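PDB 4CHH: protein interacting with Hsp90 1 from Saccharomyces cerevisiae, which takes part in pre-rRNA processing, is required for the interaction of NOP58 with snoRNA, and forms part of the Hsp90-associated R2TP complex. Local coordinates for residues D55-F60 against K106-Y111. Sequence-based numbering, arbitrary orientation.
Sequences DGRKVF and KGQECY
The carbonyl O of Tyr111 is gripped by two backbone groups of the neighbouring strand. Phe60 N donates to it at 2.8 Å, nearly in line, and the CA-H of Val59 leans on the same oxygen with its CA 3.3 Å away. One step back, Tyr111 N gives its hydrogen to Lys58 O at 3.0 Å. Together these place Val59 opposite Tyr111 in parallel register. Before Lys58 the strands are drifting apart, and a water closes the gap, accepting from Lys58 N and donating to Glu109 O.

Arg57 lies along this opening. Its backbone points CB toward the second strand, 3.7 Å from Tyr111 CE2. With CG anti to the carbonyl carbon (chi1 -61°) and a bend at chi2 (-70°), CG and CD then run along Glu109 O, CD at 3.1 Å. The guanidinium NE bonds to Gln54 and, weakly, to a second water that also accepts from Glu109 N. Cut back to an alanine, this position would probably lose the methylenes lying along Glu109 O and leave Gln54 OE1 without its guanidinium partner. Tyr111 itself is pinned at its far end, its OH donating to Glu109 OE1 at 2.6 Å and also hydrogen-bonded to Gln54 N. On the other face of the sheet, in one of its two modelled conformers, Cys110 SG lies 3.8 Å from Phe60 CE1, obliquely to the ring.

The pair forms the parallel start of strands 58-66 and 109-118 in the mixed sheet of the PIH1 N-terminal domain, flanked by antiparallel neighbours: strand 29-47 beside 58-66, and strand 95-103 beside 109-118.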
loop_
_atom_site.group_PDB
_atom_site.type_symbol
_atom_site.label_atom_id
_atom_site.label_comp_id
_atom_site.label_asym_id
_atom_site.label_seq_id
_atom_site.Cartn_x
_atom_site.Cartn_y
_atom_site.Cartn_z
ATOM N N ASP A 55 -12.203 -7.011 -15.402
ATOM C CA ASP A 55 -12.344 -5.547 -15.362
ATOM C C ASP A 55 -13.634 -5.124 -14.651
ATOM O O ASP A 55 -14.652 -5.825 -14.735
ATOM C CB ASP A 55 -12.351 -4.960 -16.784
ATOM C CG ASP A 55 -11.122 -5.270 -17.617
ATOM O OD1 ASP A 55 -10.096 -5.696 -17.033
ATOM O OD2 ASP A 55 -11.181 -5.077 -18.849
ATOM N N GLY A 56 -13.554 -4.018 -13.922
ATOM C CA GLY A 56 -14.706 -3.451 -13.232
ATOM C C GLY A 56 -14.951 -3.975 -11.832
ATOM O O GLY A 56 -15.821 -3.461 -11.131
ATOM N N ARG A 57 -14.177 -4.968 -11.398
ATOM C CA ARG A 57 -14.334 -5.504 -10.055
ATOM C C ARG A 57 -13.757 -4.554 -9.012
ATOM O O ARG A 57 -12.830 -3.793 -9.309
ATOM C CB ARG A 57 -13.690 -6.892 -9.919
ATOM C CG ARG A 57 -14.295 -7.946 -10.857
ATOM C CD ARG A 57 -15.697 -8.343 -10.460
ATOM N NE ARG A 57 -16.309 -9.252 -11.421
ATOM C CZ ARG A 57 -17.231 -8.887 -12.303
ATOM N NH1 ARG A 57 -17.637 -7.623 -12.368
ATOM N NH2 ARG A 57 -17.755 -9.781 -13.131
ATOM N N LYS A 58 -14.327 -4.621 -7.797
ATOM C CA LYS A 58 -13.922 -3.852 -6.626
ATOM C C LYS A 58 -12.530 -4.242 -6.214
ATOM O O LYS A 58 -12.141 -5.411 -6.276
ATOM C CB LYS A 58 -14.880 -4.070 -5.433
ATOM C CG LYS A 58 -16.275 -3.485 -5.580
ATOM C CD LYS A 58 -17.011 -3.559 -4.235
ATOM C CE LYS A 58 -18.517 -3.618 -4.391
ATOM N NZ LYS A 58 -19.166 -2.307 -4.119
ATOM N N VAL A 59 -11.790 -3.259 -5.793
ATOM C CA VAL A 59 -10.427 -3.422 -5.335
ATOM C C VAL A 59 -10.316 -2.843 -3.935
ATOM O O VAL A 59 -10.854 -1.767 -3.649
ATOM C CB VAL A 59 -9.391 -2.789 -6.329
ATOM C CG1 VAL A 59 -7.989 -2.730 -5.698
ATOM C CG2 VAL A 59 -9.339 -3.582 -7.630
ATOM N N PHE A 60 -9.608 -3.558 -3.073
ATOM C CA PHE A 60 -9.309 -3.100 -1.723
ATOM C C PHE A 60 -7.828 -3.124 -1.480
ATOM O O PHE A 60 -7.151 -4.105 -1.797
ATOM C CB PHE A 60 -10.005 -3.935 -0.654
ATOM C CG PHE A 60 -11.505 -3.855 -0.695
ATOM C CD1 PHE A 60 -12.242 -4.723 -1.496
ATOM C CD2 PHE A 60 -12.191 -2.946 0.103
ATOM C CE1 PHE A 60 -13.638 -4.653 -1.533
ATOM C CE2 PHE A 60 -13.597 -2.894 0.082
ATOM C CZ PHE A 60 -14.303 -3.744 -0.742
ATOM N N LYS A 106 -22.767 -11.016 -3.486
ATOM C CA LYS A 106 -23.438 -11.510 -4.695
ATOM C C LYS A 106 -22.541 -12.559 -5.433
ATOM O O LYS A 106 -22.877 -13.012 -6.535
ATOM C CB LYS A 106 -23.800 -10.334 -5.620
ATOM N N GLY A 107 -21.432 -12.935 -4.792
ATOM C CA GLY A 107 -20.441 -13.886 -5.293
ATOM C C GLY A 107 -19.471 -13.292 -6.304
ATOM O O GLY A 107 -18.740 -14.040 -6.963
ATOM N N GLN A 108 -19.436 -11.939 -6.434
ATOM C CA GLN A 108 -18.545 -11.332 -7.421
ATOM C C GLN A 108 -17.159 -11.140 -6.844
ATOM O O GLN A 108 -17.001 -10.746 -5.690
ATOM C CB GLN A 108 -19.097 -10.012 -7.986
ATOM C CG GLN A 108 -20.577 -10.058 -8.433
ATOM C CD GLN A 108 -20.914 -11.157 -9.426
ATOM O OE1 GLN A 108 -20.260 -11.335 -10.462
ATOM N NE2 GLN A 108 -21.960 -11.912 -9.131
ATOM N N GLU A 109 -16.149 -11.454 -7.658
ATOM C CA GLU A 109 -14.736 -11.334 -7.290
ATOM C C GLU A 109 -14.322 -9.915 -6.909
ATOM O O GLU A 109 -14.741 -8.960 -7.556
ATOM C CB GLU A 109 -13.845 -11.754 -8.477
ATOM C CG GLU A 109 -13.834 -13.230 -8.790
ATOM C CD GLU A 109 -12.844 -13.661 -9.856
ATOM O OE1 GLU A 109 -12.264 -12.795 -10.555
ATOM O OE2 GLU A 109 -12.651 -14.889 -9.987
ATOM N N CYS A 110 -13.481 -9.800 -5.873
ATOM C CA CYS A 110 -12.864 -8.531 -5.511
ATOM C C CYS A 110 -11.389 -8.808 -5.169
ATOM O O CYS A 110 -11.038 -9.894 -4.699
ATOM C CB CYS A 110 -13.620 -7.762 -4.424
ATOM S SG CYS A 110 -13.257 -8.261 -2.726
ATOM N N TYR A 111 -10.519 -7.866 -5.539
ATOM C CA TYR A 111 -9.073 -8.058 -5.409
ATOM C C TYR A 111 -8.507 -7.234 -4.303
ATOM O O TYR A 111 -8.897 -6.091 -4.100
ATOM C CB TYR A 111 -8.364 -7.796 -6.743
ATOM C CG TYR A 111 -9.064 -8.516 -7.870
ATOM C CD1 TYR A 111 -9.188 -9.908 -7.869
ATOM C CD2 TYR A 111 -9.678 -7.809 -8.895
ATOM C CE1 TYR A 111 -9.905 -10.568 -8.860
ATOM C CE2 TYR A 111 -10.343 -8.466 -9.927
ATOM C CZ TYR A 111 -10.470 -9.842 -9.896
ATOM O OH TYR A 111 -11.140 -10.463 -10.910
HETATM O O HOH W 1 -17.036 -12.347 -10.534
HETATM O O HOH W 2 -16.306 -6.688 -7.191
#